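Long-range contacts in entry-fusion complex associated protein OPG083 (Vaccinia virus, PDB 6CJ6), which serves as a component of the poxvirus entry-fusion complex, which mediates entry of the virion core into the host cytoplasm by lipid mixing and pore formation: residues E88-D92 against S101-K105; V67-I71 against I91-P97; C33-I37 against N141-A145. All blocks are in the same frame, centred on the assembly; numbering follows the deposited sequence.

In the fold
Contacts 1 and 2, their centres about 9 Å apart, share Ile91 and Asp92 on the chain that leaves helix 79-89. In contact 1 that chain meets the start of helix 102-113; in contact 2 its continuation lies along helix 59-74. Ile89 CD1 packs at 3.7 Å from CE1 of Phe70, and with Leu103 against Ile89 all three helices meet in one apolar patch. Both contacts touch the same 1,3-propanediol at Asp92, and the Lys102 side chain lies about 3 Å from a bound 2-(2-methoxyethoxy)ethanol. Contact 3 is separate: its centre is about 20 Å from that of contact 1 and about 23 Å from that of contact 2, it touches neither, and the loop it closes contains both.

Contact 1: E88-D92 against S101-K105; sequences EIGID and SKLEK. With PDO (1,3-propandiol), chain B; PDO (1,3-propandiol), chain Y; PDO (1,3-propandiol), chain Z; PGO (S-1,2-propanediol), chain C.
Gly90 and Leu103 carry the polar part of this contact, where the chain leaving helix 79-89 meets the first turn of helix 102-113. Leu103 N donates to Gly90 O at 2.8 Å, with an N-H...O angle of 155° and the donor tilted 21° from the carbonyl plane. The bond ties a first-turn N-H of the second helix to the first residue beyond the end of helix 79-89. Gly90 takes a positive phi (104°), and without a side chain its CA comes within 4.5 Å of Leu103 CA.

Ser101 is the N-cap of helix 102-113: its OG accepts from Glu104 N at 3.2 Å, while its CB rests 3.3 Å from Gly90 O. An S-1,2-propanediol, probably from the crystallisation liquor, accepts from Lys102 N through its O1.

The apolar contacts converge on one branch of Leu103. With CG anti to the backbone N and CD2 anti to CA, the side chain runs out extended to CD2, which comes alongside Ile89 CG2 at 3.7 Å and, less closely, Ile91 CD1 at 4.2 Å. These three side chains point the same way; Ile89 also touches Ile154 of helix 145-158, and Leu103 touches Thr153.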
loop_
_atom_site.group_PDB
_atom_site.type_symbol
_atom_site.label_atom_id
_atom_site.label_comp_id
_atom_site.label_asym_id
_atom_site.label_seq_id
_atom_site.Cartn_x
_atom_site.Cartn_y
_atom_site.Cartn_z
ATOM N N GLU A 88 -5.900 -5.050 12.573
ATOM C CA GLU A 88 -6.646 -3.908 12.053
ATOM C C GLU A 88 -6.693 -3.928 10.530
ATOM O O GLU A 88 -7.713 -3.565 9.929
ATOM C CB GLU A 88 -6.043 -2.602 12.570
ATOM N N ILE A 89 -5.606 -4.357 9.888
ATOM C CA ILE A 89 -5.581 -4.418 8.431
ATOM C C ILE A 89 -6.347 -5.633 7.921
ATOM O O ILE A 89 -7.023 -5.567 6.888
ATOM C CB ILE A 89 -4.133 -4.361 7.909
ATOM C CG1 ILE A 89 -3.569 -2.948 8.078
ATOM C CG2 ILE A 89 -4.058 -4.793 6.449
ATOM C CD1 ILE A 89 -2.257 -2.712 7.360
ATOM N N GLY A 90 -6.272 -6.751 8.641
ATOM C CA GLY A 90 -6.961 -7.959 8.234
ATOM C C GLY A 90 -6.038 -8.998 7.631
ATOM O O GLY A 90 -6.403 -9.675 6.667
ATOM N N ILE A 91 -4.839 -9.132 8.193
ATOM C CA ILE A 91 -3.842 -10.093 7.734
ATOM C C ILE A 91 -3.451 -10.977 8.912
ATOM O O ILE A 91 -3.139 -10.470 9.995
ATOM C CB ILE A 91 -2.606 -9.382 7.151
ATOM C CG1 ILE A 91 -2.981 -8.609 5.882
ATOM C CG2 ILE A 91 -1.495 -10.380 6.867
ATOM C CD1 ILE A 91 -1.846 -7.797 5.302
ATOM N N ASP A 92 -3.469 -12.291 8.700
ATOM C CA ASP A 92 -3.064 -13.248 9.723
ATOM C C ASP A 92 -1.573 -13.520 9.577
ATOM O O ASP A 92 -1.116 -13.948 8.514
ATOM C CB ASP A 92 -3.857 -14.546 9.581
ATOM C CG ASP A 92 -3.789 -15.416 10.825
ATOM O OD1 ASP A 92 -2.691 -15.558 11.403
ATOM O OD2 ASP A 92 -4.842 -15.956 11.227
ATOM N N SER A 101 -6.242 -13.282 2.639
ATOM C CA SER A 101 -6.467 -12.652 3.929
ATOM C C SER A 101 -7.882 -12.082 4.006
ATOM O O SER A 101 -8.605 -11.984 3.012
ATOM C CB SER A 101 -5.450 -11.532 4.153
ATOM O OG SER A 101 -5.549 -10.548 3.135
ATOM N N LYS A 102 -8.280 -11.712 5.224
ATOM C CA LYS A 102 -9.521 -10.966 5.397
ATOM C C LYS A 102 -9.458 -9.618 4.690
ATOM O O LYS A 102 -10.472 -9.145 4.162
ATOM C CB LYS A 102 -9.808 -10.790 6.888
ATOM C CG LYS A 102 -10.814 -9.707 7.232
ATOM C CD LYS A 102 -11.055 -9.680 8.732
ATOM C CE LYS A 102 -11.580 -8.337 9.196
ATOM N NZ LYS A 102 -11.624 -8.285 10.683
ATOM N N LEU A 103 -8.280 -8.992 4.665
ATOM C CA LEU A 103 -8.114 -7.746 3.922
ATOM C C LEU A 103 -8.549 -7.913 2.473
ATOM O O LEU A 103 -9.370 -7.142 1.964
ATOM C CB LEU A 103 -6.655 -7.290 3.992
ATOM C CG LEU A 103 -6.268 -6.163 3.024
ATOM C CD1 LEU A 103 -6.993 -4.875 3.373
ATOM C CD2 LEU A 103 -4.764 -5.946 3.001
ATOM N N GLU A 104 -8.025 -8.941 1.800
ATOM C CA GLU A 104 -8.325 -9.141 0.387
ATOM C C GLU A 104 -9.802 -9.447 0.164
ATOM O O GLU A 104 -10.412 -8.943 -0.786
ATOM C CB GLU A 104 -7.446 -10.257 -0.174
ATOM C CG GLU A 104 -7.764 -10.639 -1.607
ATOM C CD GLU A 104 -6.709 -11.538 -2.210
ATOM O OE1 GLU A 104 -5.824 -12.002 -1.460
ATOM O OE2 GLU A 104 -6.759 -11.771 -3.434
ATOM N N LYS A 105 -10.396 -10.272 1.026
ATOM C CA LYS A 105 -11.825 -10.533 0.902
ATOM C C LYS A 105 -12.635 -9.269 1.158
ATOM O O LYS A 105 -13.622 -9.007 0.460
ATOM C CB LYS A 105 -12.242 -11.665 1.841
ATOM C CG LYS A 105 -11.662 -13.017 1.450
ATOM C CD LYS A 105 -11.928 -14.070 2.503
ATOM C CE LYS A 105 -11.356 -15.427 2.088
ATOM N NZ LYS A 105 -11.433 -16.418 3.196
HETATM C C1 PDO B . -4.819 -18.819 12.279
HETATM O O1 PDO B . -3.508 -18.253 12.184
HETATM C C2 PDO B . -5.216 -18.942 13.744
HETATM C C3 PDO B . -6.702 -18.658 13.934
HETATM O O3 PDO B . -6.974 -18.448 15.324
HETATM C C1 PDO Y . -15.657 -10.285 -4.088
HETATM O O1 PDO Y . -15.924 -11.188 -5.166
HETATM C C2 PDO Y . -16.106 -10.915 -2.775
HETATM C C3 PDO Y . -15.142 -10.569 -1.646
HETATM O O3 PDO Y . -15.322 -11.491 -0.566
HETATM C C1 PDO Z . -5.438 1.187 12.009
HETATM O O1 PDO Z . -4.454 0.147 11.967
HETATM C C2 PDO Z . -6.674 0.748 11.233
HETATM C C3 PDO Z . -7.940 1.331 11.849
HETATM O O3 PDO Z . -9.038 0.442 11.615
HETATM C C1 PGO C . -6.728 -12.864 8.831
HETATM C C2 PGO C . -6.989 -11.832 9.905
HETATM C C3 PGO C . -6.469 -12.518 11.099
HETATM O O1 PGO C . -7.430 -13.131 7.632
HETATM O O2 PGO C . -8.353 -11.442 10.158
#

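Contact 2: V67-I71 against I91-P97; sequences VESFI and IDLDDVP. With PDO (1,3-propandiol), chain B; EOH (ethanol), chain D.
The irregular connection between helices 79-89 and 102-113 packs here against one side of helix 59-74, where Val67, Phe70 and Ile71 receive Ile91, Leu93 and Pro97. Ile91 is buried against the helix. Its CD1 methyl lies over one face of the Phe70 ring, 4.0 Å from the centroid and 28° off the ring normal, a CH-pi contact displaced toward the CD2 side: CD2 of Phe70 is 3.5 Å from Ile91 CD1. The two side chains run past each other in opposite directions, and the extended chain of Ile91 (chi2 176°) carries the methyl in far enough to meet Val67 CG2 as well, at 4.0 Å.

Leu93 supplies a second methyl. Its CD2 sits between two residues of the helix, 4.1 Å from Phe70 CE2, which it approaches obliquely, and about as far from Ile71 CG1. Leu93 also touches Arg82 and Ala86 of helix 79-89, and Phe70 packs on Ala86 and Ile89, so the connection and the two helices that precede it share this apolar layer.

Asp92 to Asp94 form an Asx turn round Leu93, OD1 of Asp92 accepting from Asp94 N at 2.9 Å; OD1 is met on its anti side, the donor 23° out of the carboxylate plane. Beyond it the chain stays off the helix until Pro97. Asp94 and Val96 point away from the helix, and Val96 N donates to an ethanol, probably from the crystallisation liquor, over a long 3.3 Å to its O.

Pro97 brings the chain back to the helix. Its CB meets Glu68 CG at 3.6 Å, the proline ring and the glutamate chain crossing at about a right angle, and Ile71 CD1 approaches the CG of the ring. Val67, the residue before Glu68, sets CG1 3.8 Å from Pro97 CA. With CG1 anti to the backbone N and CG2 anti to the carbonyl carbon, it divides its methyls between Pro97 and Ile91.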
loop_
_atom_site.group_PDB
_atom_site.type_symbol
_atom_site.label_atom_id
_atom_site.label_comp_id
_atom_site.label_asym_id
_atom_site.label_seq_id
_atom_site.Cartn_x
_atom_site.Cartn_y
_atom_site.Cartn_z
ATOM N N VAL A 67 1.192 -9.066 0.734
ATOM C CA VAL A 67 1.213 -9.651 2.071
ATOM C C VAL A 67 2.627 -10.053 2.476
ATOM O O VAL A 67 3.021 -9.882 3.637
ATOM C CB VAL A 67 0.205 -10.811 2.169
ATOM C CG1 VAL A 67 0.481 -11.663 3.397
ATOM C CG2 VAL A 67 -1.208 -10.263 2.224
ATOM N N GLU A 68 3.414 -10.589 1.536
ATOM C CA GLU A 68 4.812 -10.895 1.825
ATOM C C GLU A 68 5.527 -9.669 2.374
ATOM O O GLU A 68 6.218 -9.741 3.398
ATOM C CB GLU A 68 5.532 -11.382 0.566
ATOM C CG GLU A 68 5.018 -12.676 -0.039
ATOM C CD GLU A 68 5.910 -13.176 -1.167
ATOM O OE1 GLU A 68 7.144 -13.220 -0.977
ATOM O OE2 GLU A 68 5.381 -13.517 -2.246
ATOM N N SER A 69 5.360 -8.525 1.703
ATOM C CA SER A 69 6.031 -7.305 2.135
ATOM C C SER A 69 5.537 -6.860 3.506
ATOM O O SER A 69 6.330 -6.414 4.343
ATOM C CB SER A 69 5.821 -6.199 1.097
ATOM O OG SER A 69 6.249 -6.607 -0.193
ATOM N N PHE A 70 4.230 -6.977 3.755
ATOM C CA PHE A 70 3.682 -6.576 5.047
ATOM C C PHE A 70 4.289 -7.392 6.178
ATOM O O PHE A 70 4.739 -6.839 7.187
ATOM C CB PHE A 70 2.160 -6.718 5.039
ATOM C CG PHE A 70 1.514 -6.405 6.361
ATOM C CD1 PHE A 70 1.298 -5.092 6.749
ATOM C CD2 PHE A 70 1.119 -7.424 7.215
ATOM C CE1 PHE A 70 0.704 -4.801 7.966
ATOM C CE2 PHE A 70 0.524 -7.140 8.433
ATOM C CZ PHE A 70 0.316 -5.829 8.810
ATOM N N ILE A 71 4.298 -8.718 6.032
ATOM C CA ILE A 71 4.905 -9.574 7.047
ATOM C C ILE A 71 6.386 -9.259 7.191
ATOM O O ILE A 71 6.907 -9.138 8.308
ATOM C CB ILE A 71 4.658 -11.055 6.707
ATOM C CG1 ILE A 71 3.173 -11.392 6.848
ATOM C CG2 ILE A 71 5.518 -11.953 7.583
ATOM C CD1 ILE A 71 2.762 -12.641 6.108
ATOM N N ILE A 91 -4.839 -9.132 8.193
ATOM C CA ILE A 91 -3.842 -10.093 7.734
ATOM C C ILE A 91 -3.451 -10.977 8.912
ATOM O O ILE A 91 -3.139 -10.470 9.995
ATOM C CB ILE A 91 -2.606 -9.382 7.151
ATOM C CG1 ILE A 91 -2.981 -8.609 5.882
ATOM C CG2 ILE A 91 -1.495 -10.380 6.867
ATOM C CD1 ILE A 91 -1.846 -7.797 5.302
ATOM N N ASP A 92 -3.469 -12.291 8.700
ATOM C CA ASP A 92 -3.064 -13.248 9.723
ATOM C C ASP A 92 -1.573 -13.520 9.577
ATOM O O ASP A 92 -1.116 -13.948 8.514
ATOM C CB ASP A 92 -3.857 -14.546 9.581
ATOM C CG ASP A 92 -3.789 -15.416 10.825
ATOM O OD1 ASP A 92 -2.691 -15.558 11.403
ATOM O OD2 ASP A 92 -4.842 -15.956 11.227
ATOM N N LEU A 93 -0.813 -13.277 10.645
ATOM C CA LEU A 93 0.632 -13.464 10.582
ATOM C C LEU A 93 1.047 -14.932 10.577
ATOM O O LEU A 93 2.226 -15.220 10.348
ATOM C CB LEU A 93 1.308 -12.714 11.731
ATOM C CG LEU A 93 1.061 -11.203 11.753
ATOM C CD1 LEU A 93 1.637 -10.579 13.014
ATOM C CD2 LEU A 93 1.645 -10.546 10.511
ATOM N N ASP A 94 0.117 -15.859 10.817
ATOM C CA ASP A 94 0.435 -17.282 10.775
ATOM C C ASP A 94 0.158 -17.919 9.422
ATOM O O ASP A 94 0.886 -18.836 9.022
ATOM C CB ASP A 94 -0.333 -18.038 11.864
ATOM C CG ASP A 94 0.203 -17.760 13.253
ATOM O OD1 ASP A 94 1.435 -17.613 13.398
ATOM O OD2 ASP A 94 -0.608 -17.690 14.200
ATOM N N ASP A 95 -0.876 -17.470 8.711
ATOM C CA ASP A 95 -1.155 -18.011 7.389
ATOM C C ASP A 95 0.045 -17.792 6.471
ATOM O O ASP A 95 0.884 -16.915 6.697
ATOM C CB ASP A 95 -2.378 -17.333 6.771
ATOM C CG ASP A 95 -3.652 -17.573 7.556
ATOM O OD1 ASP A 95 -3.737 -18.591 8.275
ATOM O OD2 ASP A 95 -4.577 -16.739 7.436
ATOM N N VAL A 96 0.128 -18.611 5.429
ATOM C CA VAL A 96 1.165 -18.426 4.418
ATOM C C VAL A 96 0.822 -17.175 3.618
ATOM O O VAL A 96 -0.364 -16.875 3.416
ATOM C CB VAL A 96 1.321 -19.665 3.523
ATOM C CG1 VAL A 96 1.643 -20.890 4.367
ATOM C CG2 VAL A 96 0.070 -19.884 2.691
ATOM N N PRO A 97 1.819 -16.421 3.148
ATOM C CA PRO A 97 1.527 -15.160 2.444
ATOM C C PRO A 97 0.635 -15.312 1.222
ATOM O O PRO A 97 0.184 -14.292 0.686
ATOM C CB PRO A 97 2.918 -14.642 2.057
ATOM C CG PRO A 97 3.844 -15.280 3.038
ATOM C CD PRO A 97 3.264 -16.633 3.330
HETATM C C1 PDO B . -4.819 -18.819 12.279
HETATM O O1 PDO B . -3.508 -18.253 12.184
HETATM C C2 PDO B . -5.216 -18.942 13.744
HETATM C C3 PDO B . -6.702 -18.658 13.934
HETATM O O3 PDO B . -6.974 -18.448 15.324
HETATM C C1 EOH D . -2.297 -22.028 4.195
HETATM C C2 EOH D . -1.181 -23.018 3.942
HETATM O O EOH D . -1.931 -21.163 5.276
#

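Contact 3: C33-I37 against N141-A145; sequences CAIHI and NTGSA. With EDO (1,2-ethanediol), chain P.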
loop_
_atom_site.group_PDB
_atom_site.type_symbol
_atom_site.label_atom_id
_atom_site.label_comp_id
_atom_site.label_asym_id
_atom_site.label_seq_id
_atom_site.Cartn_x
_atom_site.Cartn_y
_atom_site.Cartn_z
ATOM N N CYS A 33 -3.990 -1.797 -18.212
ATOM C CA CYS A 33 -4.471 -1.381 -16.901
ATOM C C CYS A 33 -5.974 -1.142 -16.968
ATOM O O CYS A 33 -6.430 -0.180 -17.596
ATOM C CB CYS A 33 -3.757 -0.112 -16.425
ATOM S SG CYS A 33 -2.000 -0.307 -16.024
ATOM N N ALA A 34 -6.748 -2.025 -16.337
ATOM C CA ALA A 34 -8.200 -1.906 -16.377
ATOM C C ALA A 34 -8.705 -0.709 -15.587
ATOM O O ALA A 34 -9.818 -0.237 -15.844
ATOM C CB ALA A 34 -8.844 -3.189 -15.849
ATOM N N ILE A 35 -7.918 -0.211 -14.636
ATOM C CA ILE A 35 -8.317 0.904 -13.788
ATOM C C ILE A 35 -7.110 1.810 -13.582
ATOM O O ILE A 35 -5.958 1.377 -13.679
ATOM C CB ILE A 35 -8.910 0.415 -12.443
ATOM C CG1 ILE A 35 -9.924 1.423 -11.901
ATOM C CG2 ILE A 35 -7.811 0.170 -11.422
ATOM C CD1 ILE A 35 -10.605 0.983 -10.625
ATOM N N HIS A 36 -7.382 3.085 -13.310
ATOM C CA HIS A 36 -6.339 4.073 -13.077
ATOM C C HIS A 36 -6.675 4.897 -11.844
ATOM O O HIS A 36 -7.844 5.061 -11.483
ATOM C CB HIS A 36 -6.168 5.008 -14.277
ATOM C CG HIS A 36 -5.625 4.332 -15.495
ATOM N ND1 HIS A 36 -6.432 3.701 -16.417
ATOM C CD2 HIS A 36 -4.355 4.180 -15.938
ATOM C CE1 HIS A 36 -5.681 3.192 -17.379
ATOM N NE2 HIS A 36 -4.417 3.470 -17.112
ATOM N N ILE A 37 -5.632 5.410 -11.198
ATOM C CA ILE A 37 -5.794 6.298 -10.050
ATOM C C ILE A 37 -6.004 7.709 -10.586
ATOM O O ILE A 37 -5.101 8.293 -11.190
ATOM C CB ILE A 37 -4.581 6.239 -9.118
ATOM C CG1 ILE A 37 -4.343 4.806 -8.641
ATOM C CG2 ILE A 37 -4.782 7.171 -7.931
ATOM C CD1 ILE A 37 -5.481 4.237 -7.835
ATOM N N ASN A 141 -0.394 2.059 -8.730
ATOM C CA ASN A 141 -1.619 1.491 -9.275
ATOM C C ASN A 141 -1.285 0.164 -9.941
ATOM O O ASN A 141 -0.431 0.112 -10.831
ATOM C CB ASN A 141 -2.222 2.434 -10.315
ATOM C CG ASN A 141 -3.421 1.826 -11.020
ATOM O OD1 ASN A 141 -4.221 1.119 -10.403
ATOM N ND2 ASN A 141 -3.544 2.082 -12.319
ATOM N N THR A 142 -1.958 -0.907 -9.521
ATOM C CA THR A 142 -1.812 -2.197 -10.184
ATOM C C THR A 142 -3.003 -2.544 -11.069
ATOM O O THR A 142 -3.201 -3.719 -11.395
ATOM C CB THR A 142 -1.525 -3.319 -9.187
ATOM O OG1 THR A 142 -2.529 -3.328 -8.164
ATOM C CG2 THR A 142 -0.134 -3.152 -8.585
ATOM N N GLY A 143 -3.791 -1.551 -11.474
ATOM C CA GLY A 143 -4.870 -1.794 -12.409
ATOM C C GLY A 143 -5.979 -2.677 -11.894
ATOM O O GLY A 143 -6.734 -3.237 -12.692
ATOM N N SER A 144 -6.100 -2.821 -10.581
ATOM C CA SER A 144 -7.189 -3.566 -9.970
ATOM C C SER A 144 -7.784 -2.718 -8.861
ATOM O O SER A 144 -7.048 -2.171 -8.034
ATOM C CB SER A 144 -6.686 -4.886 -9.391
ATOM O OG SER A 144 -7.584 -5.388 -8.428
ATOM N N ALA A 145 -9.111 -2.605 -8.847
ATOM C CA ALA A 145 -9.768 -1.865 -7.778
ATOM C C ALA A 145 -9.575 -2.554 -6.434
ATOM O O ALA A 145 -9.399 -1.890 -5.406
ATOM C CB ALA A 145 -11.253 -1.691 -8.090
HETATM C C1 EDO P . -0.139 1.658 -18.613
HETATM O O1 EDO P . 0.938 1.395 -17.706
HETATM C C2 EDO P . -1.340 2.185 -17.838
HETATM O O2 EDO P . -2.324 2.675 -18.756
HETATM O O HOH W 1 -5.050 -4.524 -15.027
#
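Asn141, the last residue of strand 133-141, bonds through its side-chain amide to Ile35, just before strand 36-41. Its ND2 donates to Ile35 O at 2.9 Å; the bond is nearly straight (165°), and the acceptor lies close to the amide plane of Asn141. ND2 also bonds Asn53 OD1. The other end of the amide turns back on its own loop: OD1 accepts from Gly143 N at 2.9 Å, an Asx turn in which the donor stands above the carbonyl plane, and takes a second N-H from Asn148. Gly143 CA adds a CA-H...O contact to Ile35 O.

A water lies between Ala34 N, from which it accepts, and Gly143 O, to which it may donate. Cys33, disulfide-bonded to Cys55, passes Gly143 loosely, CB 4.5 Å from Gly143 CA.

Apolar contact is made mainly by the two isoleucines. Ile35 lays CG2 over the Gly143-Ser144 peptide, 3.4 Å from Gly143 C, and with CG1 anti to the backbone N its CD1 meets Ala145 CB at 3.7 Å. Ile37 CG1 passes alongside Asn141 CB at 3.6 Å.

Bonds at both ends of the Asn141 amide should fix its rotation and tell O from N, and this one buried polar side chain connects two strand ends and the start of helix 145-158.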